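Local coordinates for glutathione S-transferase family protein (Populus trichocarpa, PDB 5F06) that probably conjugates glutathione to electrophilic substrates with release of a halide ion, as a Phi-class glutathione transferase active in detoxification, at residues Arg15-Leu20 against Lys205-Gly210; Leu45-Phe50 against Ala55-Asp60. One frame throughout, in Å; residues are numbered along the deposited sequence. Where two conformers were deposited one is given.

Interaction 1 of 2, residues Arg15-Leu20 against Lys205-Gly210; sequences RVLTCL and KKVAEG
Thr18 and Val207 bring two helices together, their CA atoms 6.2 Å apart, a close approach at which a side chain of one helix can reach the main chain of the other. Val207 does exactly that. Its CG2 methyl, anti to its own carbonyl carbon and beside its backbone N, rests on the turn of helix 11-22 at Thr18, 3.7 Å from the N of Thr18 and 3.8 Å from the CA of the same residue. The flank of the threonine is met too, its CB lying 4.1 Å from CG2 of Val207. Both methyls of Val207 reach CB of Leu17, CG2 at 3.9 Å and CG1 at 4.1 Å. Leu17 meets the valine with CB, the root of its side chain, and also packs on Leu4 of strand 2-6 and on Phe27. On another side of helix 11-22, Arg15 touches glutathione and hydrogen-bonds through NH1 to OG of Ser66, a glutathione-binding residue, and through NE to the carbonyl O of His168. The valine contact itself is apolar and buried, without a polar link between the two segments. It is part of the interface between the two domains of the glutathione transferase fold: the first helix of the thioredoxin-like N-terminal domain packs against the last helix of the all-helical C-terminal domain.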
ATOM      1  N   ARG A  15      11.610   4.027   8.655  1.00  9.75           N
ATOM      2  CA  ARG A  15      10.578   4.768   7.939  1.00  8.67           C
ATOM      3  C   ARG A  15       9.755   5.602   8.922  1.00  7.84           C
ATOM      4  O   ARG A  15       9.417   6.753   8.641  1.00  7.52           O
ATOM      5  CB  ARG A  15       9.674   3.818   7.147  1.00 10.36           C
ATOM      6  CG  ARG A  15       8.750   4.531   6.177  1.00  9.76           C
ATOM      7  CD  ARG A  15       8.016   3.580   5.238  1.00 10.76           C
ATOM      8  NE  ARG A  15       8.928   2.866   4.341  1.00 11.87           N
ATOM      9  CZ  ARG A  15       9.236   1.573   4.428  1.00 12.32           C
ATOM     10  NH1 ARG A  15       8.703   0.797   5.367  1.00 12.19           N
ATOM     11  NH2 ARG A  15      10.082   1.046   3.555  1.00 13.66           N
ATOM     12  N   VAL A  16       9.449   5.027  10.082  1.00  8.55           N
ATOM     13  CA  VAL A  16       8.712   5.757  11.109  1.00  8.82           C
ATOM     14  C   VAL A  16       9.610   6.793  11.784  1.00  9.61           C
ATOM     15  O   VAL A  16       9.202   7.942  11.993  1.00  8.88           O
ATOM     16  CB  VAL A  16       8.135   4.802  12.178  1.00  9.03           C
ATOM     17  CG1 VAL A  16       7.357   5.580  13.235  1.00 10.90           C
ATOM     18  CG2 VAL A  16       7.246   3.756  11.537  1.00  8.96           C
ATOM     19  N   LEU A  17      10.834   6.392  12.117  1.00  9.07           N
ATOM     20  CA  LEU A  17      11.744   7.280  12.828  1.00  9.71           C
ATOM     21  C   LEU A  17      11.929   8.606  12.097  1.00 10.62           C
ATOM     22  O   LEU A  17      11.887   9.667  12.716  1.00 10.95           O
ATOM     23  CB  LEU A  17      13.097   6.605  13.037  1.00 10.70           C
ATOM     24  CG  LEU A  17      13.120   5.501  14.096  1.00 10.33           C
ATOM     25  CD1 LEU A  17      14.452   4.795  14.087  1.00 10.52           C
ATOM     26  CD2 LEU A  17      12.835   6.071  15.481  1.00 11.17           C
ATOM     27  N   THR A  18      12.118   8.559  10.782  0.60 10.77           N
ATOM     28  CA  THR A  18      12.336   9.789  10.034  0.60 11.74           C
ATOM     29  C   THR A  18      11.066  10.641  10.042  0.60 11.26           C
ATOM     30  O   THR A  18      11.141  11.871  10.121  0.60 11.55           O
ATOM     31  CB  THR A  18      12.794   9.509   8.580  0.60 14.04           C
ATOM     32  OG1 THR A  18      13.063  10.749   7.913  0.60 15.73           O
ATOM     33  CG2 THR A  18      11.746   8.731   7.809  0.60 14.02           C
ATOM     34  N   CYS A  19       9.904   9.995   9.991  1.00 10.20           N
ATOM     35  CA  CYS A  19       8.636  10.716  10.078  1.00 10.04           C
ATOM     36  C   CYS A  19       8.502  11.419  11.431  1.00 10.65           C
ATOM     37  O   CYS A  19       8.128  12.592  11.493  1.00 10.69           O
ATOM     38  CB  CYS A  19       7.451   9.771   9.860  1.00  8.87           C
ATOM     39  SG  CYS A  19       5.821  10.584   9.985  1.00 13.46           S
ATOM     40  N   LEU A  20       8.814  10.704  12.509  1.00  9.41           N
ATOM     41  CA  LEU A  20       8.784  11.289  13.848  1.00  9.40           C
ATOM     42  C   LEU A  20       9.673  12.536  13.939  1.00 10.16           C
ATOM     43  O   LEU A  20       9.278  13.535  14.542  1.00 10.00           O
ATOM     44  CB  LEU A  20       9.210  10.253  14.893  1.00  8.69           C
ATOM     45  CG  LEU A  20       8.194   9.139  15.168  1.00  9.62           C
ATOM     46  CD1 LEU A  20       8.847   7.931  15.832  1.00  9.32           C
ATOM     47  CD2 LEU A  20       7.061   9.665  16.035  1.00 11.43           C
ATOM     48  N   LYS A 205      19.104  12.217   8.290  1.00 19.44           N
ATOM     49  CA  LYS A 205      20.519  12.063   8.598  1.00 23.82           C
ATOM     50  C   LYS A 205      20.695  11.474   9.992  1.00 24.59           C
ATOM     51  O   LYS A 205      21.613  10.694  10.228  1.00 24.99           O
ATOM     52  CB  LYS A 205      21.259  13.399   8.482  1.00 29.96           C
ATOM     53  CG  LYS A 205      21.537  13.823   7.040  1.00 35.09           C
ATOM     54  CD  LYS A 205      22.853  14.587   6.894  1.00 45.57           C
ATOM     55  CE  LYS A 205      22.649  16.096   6.847  1.00 51.07           C
ATOM     56  NZ  LYS A 205      21.924  16.631   8.031  1.00 52.43           N
ATOM     57  N   LYS A 206      19.803  11.835  10.908  1.00 26.74           N
ATOM     58  CA  LYS A 206      19.853  11.296  12.261  1.00 30.69           C
ATOM     59  C   LYS A 206      19.493   9.811  12.253  1.00 27.71           C
ATOM     60  O   LYS A 206      20.021   9.028  13.038  1.00 30.16           O
ATOM     61  CB  LYS A 206      18.908  12.068  13.184  1.00 34.79           C
ATOM     62  CG  LYS A 206      19.067  11.709  14.653  1.00 42.26           C
ATOM     63  CD  LYS A 206      18.128  12.513  15.539  1.00 47.50           C
ATOM     64  CE  LYS A 206      18.337  12.174  17.008  1.00 53.90           C
ATOM     65  NZ  LYS A 206      17.393  12.906  17.896  1.00 56.57           N
ATOM     66  N   VAL A 207      18.597   9.433  11.348  1.00 22.91           N
ATOM     67  CA  VAL A 207      18.138   8.053  11.237  1.00 22.38           C
ATOM     68  C   VAL A 207      19.153   7.205  10.473  1.00 22.33           C
ATOM     69  O   VAL A 207      19.317   6.016  10.755  1.00 22.91           O
ATOM     70  CB  VAL A 207      16.760   7.984  10.532  1.00 19.88           C
ATOM     71  CG1 VAL A 207      16.261   6.549  10.435  1.00 19.48           C
ATOM     72  CG2 VAL A 207      15.747   8.840  11.272  1.00 22.13           C
ATOM     73  N   ALA A 208      19.829   7.825   9.511  1.00 21.88           N
ATOM     74  CA  ALA A 208      20.802   7.132   8.673  1.00 21.16           C
ATOM     75  C   ALA A 208      21.935   6.542   9.505  1.00 25.06           C
ATOM     76  O   ALA A 208      22.473   5.490   9.166  1.00 26.34           O
ATOM     77  CB  ALA A 208      21.362   8.080   7.622  1.00 20.41           C
ATOM     78  N   GLU A 209      22.288   7.223  10.591  1.00 27.20           N
ATOM     79  CA  GLU A 209      23.345   6.758  11.482  1.00 34.95           C
ATOM     80  C   GLU A 209      23.030   5.362  12.002  1.00 33.27           C
ATOM     81  O   GLU A 209      23.898   4.487  12.040  1.00 35.12           O
ATOM     82  CB  GLU A 209      23.523   7.714  12.667  1.00 41.43           C
ATOM     83  CG  GLU A 209      23.723   9.173  12.289  1.00 43.43           C
ATOM     84  CD  GLU A 209      23.906  10.073  13.504  1.00 47.59           C
ATOM     85  OE1 GLU A 209      23.444  11.233  13.463  1.00 46.59           O
ATOM     86  OE2 GLU A 209      24.509   9.619  14.498  1.00 52.07           O
ATOM     87  N   GLY A 210      21.777   5.161  12.397  1.00 27.80           N
ATOM     88  CA  GLY A 210      21.355   3.908  12.989  1.00 28.77           C
ATOM     89  C   GLY A 210      21.294   2.772  11.988  1.00 27.71           C
ATOM     90  O   GLY A 210      21.271   1.603  12.369  1.00 29.71           O
TER

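Interaction 2 of 2, residues Leu45-Phe50 against Ala55-Asp60; sequences LAKNPF and ALEEDD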
ATOM      1  N   LEU A  45       3.413 -10.524  19.281  1.00  9.34           N
ATOM      2  CA  LEU A  45       2.356 -10.930  18.361  1.00 11.14           C
ATOM      3  C   LEU A  45       1.026 -10.277  18.732  1.00  9.88           C
ATOM      4  O   LEU A  45       0.170 -10.080  17.872  1.00  9.14           O
ATOM      5  CB  LEU A  45       2.202 -12.450  18.340  1.00 11.49           C
ATOM      6  CG  LEU A  45       3.281 -13.240  17.593  1.00 13.45           C
ATOM      7  CD1 LEU A  45       3.063 -14.727  17.794  1.00 16.45           C
ATOM      8  CD2 LEU A  45       3.286 -12.896  16.104  1.00 13.51           C
ATOM      9  N   ALA A  46       0.862  -9.937  20.009  1.00 11.77           N
ATOM     10  CA  ALA A  46      -0.330  -9.235  20.470  1.00 12.95           C
ATOM     11  C   ALA A  46      -0.329  -7.780  20.005  1.00 13.60           C
ATOM     12  O   ALA A  46      -1.384  -7.140  19.945  1.00 14.08           O
ATOM     13  CB  ALA A  46      -0.439  -9.303  21.997  1.00 12.89           C
ATOM     14  N   LYS A  47       0.851  -7.258  19.684  1.00 12.90           N
ATOM     15  CA  LYS A  47       0.952  -5.916  19.121  1.00 12.01           C
ATOM     16  C   LYS A  47       0.757  -5.976  17.609  1.00 11.32           C
ATOM     17  O   LYS A  47       0.013  -5.177  17.034  1.00 12.06           O
ATOM     18  CB  LYS A  47       2.303  -5.276  19.447  1.00 11.94           C
ATOM     19  CG  LYS A  47       2.616  -5.156  20.923  1.00 12.67           C
ATOM     20  CD  LYS A  47       3.851  -4.284  21.128  1.00 12.32           C
ATOM     21  CE  LYS A  47       4.097  -3.983  22.591  1.00 14.99           C
ATOM     22  NZ  LYS A  47       4.663  -5.131  23.344  1.00 16.15           N
ATOM     23  N   ASN A  48       1.440  -6.924  16.977  1.00 10.15           N
ATOM     24  CA  ASN A  48       1.301  -7.175  15.549  1.00  9.28           C
ATOM     25  C   ASN A  48       1.176  -8.674  15.293  1.00  9.57           C
ATOM     26  O   ASN A  48       2.160  -9.408  15.405  1.00  8.65           O
ATOM     27  CB  ASN A  48       2.495  -6.612  14.774  1.00  8.07           C
ATOM     28  CG  ASN A  48       2.372  -6.831  13.274  1.00  8.47           C
ATOM     29  OD1 ASN A  48       1.389  -7.394  12.797  1.00 10.22           O
ATOM     30  ND2 ASN A  48       3.365  -6.376  12.525  1.00  9.50           N
ATOM     31  N   PRO A  49      -0.029  -9.133  14.922  1.00 10.67           N
ATOM     32  CA  PRO A  49      -0.216 -10.577  14.747  1.00 11.33           C
ATOM     33  C   PRO A  49       0.619 -11.169  13.606  1.00 10.98           C
ATOM     34  O   PRO A  49       0.759 -12.390  13.532  1.00 12.25           O
ATOM     35  CB  PRO A  49      -1.714 -10.699  14.456  1.00 12.21           C
ATOM     36  CG  PRO A  49      -2.089  -9.382  13.860  1.00 10.95           C
ATOM     37  CD  PRO A  49      -1.248  -8.374  14.582  1.00 11.50           C
ATOM     38  N   PHE A  50       1.176 -10.323  12.743  1.00  9.54           N
ATOM     39  CA  PHE A  50       2.012 -10.802  11.647  1.00 10.64           C
ATOM     40  C   PHE A  50       3.463 -11.003  12.088  1.00 10.37           C
ATOM     41  O   PHE A  50       4.282 -11.541  11.338  1.00 10.54           O
ATOM     42  CB  PHE A  50       1.936  -9.833  10.467  1.00 11.12           C
ATOM     43  CG  PHE A  50       0.605  -9.844   9.774  1.00 10.83           C
ATOM     44  CD1 PHE A  50       0.309 -10.820   8.839  1.00 13.20           C
ATOM     45  CD2 PHE A  50      -0.352  -8.884  10.059  1.00 10.45           C
ATOM     46  CE1 PHE A  50      -0.919 -10.842   8.203  1.00 14.00           C
ATOM     47  CE2 PHE A  50      -1.579  -8.902   9.427  1.00 10.14           C
ATOM     48  CZ  PHE A  50      -1.862  -9.879   8.497  1.00 12.23           C
ATOM     49  N   ALA A  55       5.887  -1.772  15.667  1.00 10.96           N
ATOM     50  CA  ALA A  55       4.573  -1.515  16.223  1.00 10.52           C
ATOM     51  C   ALA A  55       4.629  -0.210  17.003  1.00  9.72           C
ATOM     52  O   ALA A  55       5.708   0.235  17.407  1.00  9.20           O
ATOM     53  CB  ALA A  55       4.128  -2.652  17.116  1.00  9.67           C
ATOM     54  N   LEU A  56       3.467   0.398  17.206  1.00  9.04           N
ATOM     55  CA  LEU A  56       3.353   1.624  17.984  1.00  8.88           C
ATOM     56  C   LEU A  56       2.317   1.461  19.087  1.00  9.79           C
ATOM     57  O   LEU A  56       1.195   1.036  18.824  1.00 10.40           O
ATOM     58  CB  LEU A  56       2.965   2.803  17.089  1.00  8.81           C
ATOM     59  CG  LEU A  56       2.890   4.171  17.777  1.00 10.27           C
ATOM     60  CD1 LEU A  56       4.273   4.755  17.962  1.00 12.70           C
ATOM     61  CD2 LEU A  56       2.018   5.127  16.990  1.00 11.70           C
ATOM     62  N   GLU A  57       2.707   1.783  20.316  1.00 12.22           N
ATOM     63  CA  GLU A  57       1.759   1.926  21.417  1.00 13.95           C
ATOM     64  C   GLU A  57       1.666   3.397  21.792  1.00 13.89           C
ATOM     65  O   GLU A  57       2.669   4.030  22.124  1.00 15.04           O
ATOM     66  CB  GLU A  57       2.169   1.090  22.641  1.00 17.18           C
ATOM     67  CG  GLU A  57       1.844  -0.400  22.531  1.00 16.89           C
ATOM     68  CD  GLU A  57       2.169  -1.170  23.803  1.00 18.64           C
ATOM     69  OE1 GLU A  57       3.033  -0.694  24.577  1.00 19.36           O
ATOM     70  OE2 GLU A  57       1.557  -2.243  24.035  1.00 18.12           O
ATOM     71  N   GLU A  58       0.457   3.937  21.707  1.00 11.79           N
ATOM     72  CA  GLU A  58       0.175   5.287  22.169  1.00 12.70           C
ATOM     73  C   GLU A  58      -0.999   5.210  23.126  1.00 14.40           C
ATOM     74  O   GLU A  58      -2.154   5.151  22.699  1.00 13.81           O
ATOM     75  CB  GLU A  58      -0.139   6.216  20.999  1.00 12.55           C
ATOM     76  CG  GLU A  58      -0.316   7.668  21.403  1.00 15.34           C
ATOM     77  CD  GLU A  58      -1.092   8.471  20.382  1.00 15.92           C
ATOM     78  OE1 GLU A  58      -2.079   7.943  19.830  1.00 15.95           O
ATOM     79  OE2 GLU A  58      -0.721   9.640  20.132  1.00 17.21           O
ATOM     80  N   ASP A  59      -0.690   5.196  24.420  1.00 18.44           N
ATOM     81  CA  ASP A  59      -1.684   4.949  25.453  1.00 25.90           C
ATOM     82  C   ASP A  59      -2.426   3.640  25.153  1.00 23.80           C
ATOM     83  O   ASP A  59      -1.797   2.586  25.070  1.00 22.46           O
ATOM     84  CB  ASP A  59      -2.637   6.140  25.558  1.00 30.62           C
ATOM     85  CG  ASP A  59      -1.904   7.443  25.828  1.00 33.01           C
ATOM     86  OD1 ASP A  59      -1.046   7.469  26.740  1.00 33.24           O
ATOM     87  OD2 ASP A  59      -2.168   8.433  25.118  1.00 33.93           O
ATOM     88  N   ASP A  60      -3.744   3.699  24.974  1.00 21.79           N
ATOM     89  CA  ASP A  60      -4.532   2.486  24.740  1.00 23.22           C
ATOM     90  C   ASP A  60      -4.633   2.110  23.257  1.00 20.13           C
ATOM     91  O   ASP A  60      -5.268   1.112  22.905  1.00 17.99           O
ATOM     92  CB  ASP A  60      -5.936   2.655  25.329  1.00 28.88           C
ATOM     93  CG  ASP A  60      -5.920   2.801  26.841  1.00 34.69           C
ATOM     94  OD1 ASP A  60      -4.882   2.482  27.460  1.00 35.39           O
ATOM     95  OD2 ASP A  60      -6.946   3.227  27.414  1.00 37.71           O
TER
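Ala55 opens strand 55-58 of the thioredoxin-like sheet, after the loop that leaves helix 42-45, and its CB meets CB of Lys47 at 4.0 Å. The CA atoms of this pair are the nearest across the two segments, 6.4 Å apart. The same loop carries an Asx turn: OD1 of Asn48 accepts the backbone N of Phe50 at 2.9 Å, with an N-H...O angle of 159° and the donor well above the carbonyl plane. Pro49 and Phe50 pack on Ile146 and Arg106 of the second subunit. Past Ala55, the CB of Leu56 points away from the loop. Glu57 returns to the lysine. With CG anti to the carbonyl carbon and the chain extended beyond it, its side chain crosses that of Lys47 at about a right angle and brings the carboxylate to CE. The carboxylate's main polar tie is to Tyr5, for OE1 of Glu57 shares a hydrogen bond with OH of Tyr5, whose ring also makes a cation-pi contact with Lys47. Further on, Glu58 is bound by Tyr72 and Lys76 of helix 66-76. The lysine chain bends at its last torsion (chi4 75°), which leaves its last methylene, CE, nearer the carboxylate than its ammonium: CE of Lys47 lies 3.4 Å from OE2 of Glu57, while NZ of Lys47 stays 4.3 Å from OE2 of Glu57, too far for a salt bridge.

Overall arrangement
Interaction 1 lies in the core, its centre about 9 Å from the centre of the chain, whereas interaction 2 is partly buried at about 19 Å. The two centres are about 20 Å apart and the contacts do not touch. Interaction 1 joins helices from opposite ends of the chain across the domain boundary through methyl packing; interaction 2, nested within that long excursion, is local to the N-terminal domain and mixes aliphatic contact with opposite charges that stay too far apart for a salt bridge. Strand 2-6 connects their surroundings, since Leu4 packs on helix 11-22 while Tyr5 engages Lys47 and Glu57. In interaction 2, the loop also faces the second subunit; interaction 1 stays within one chain.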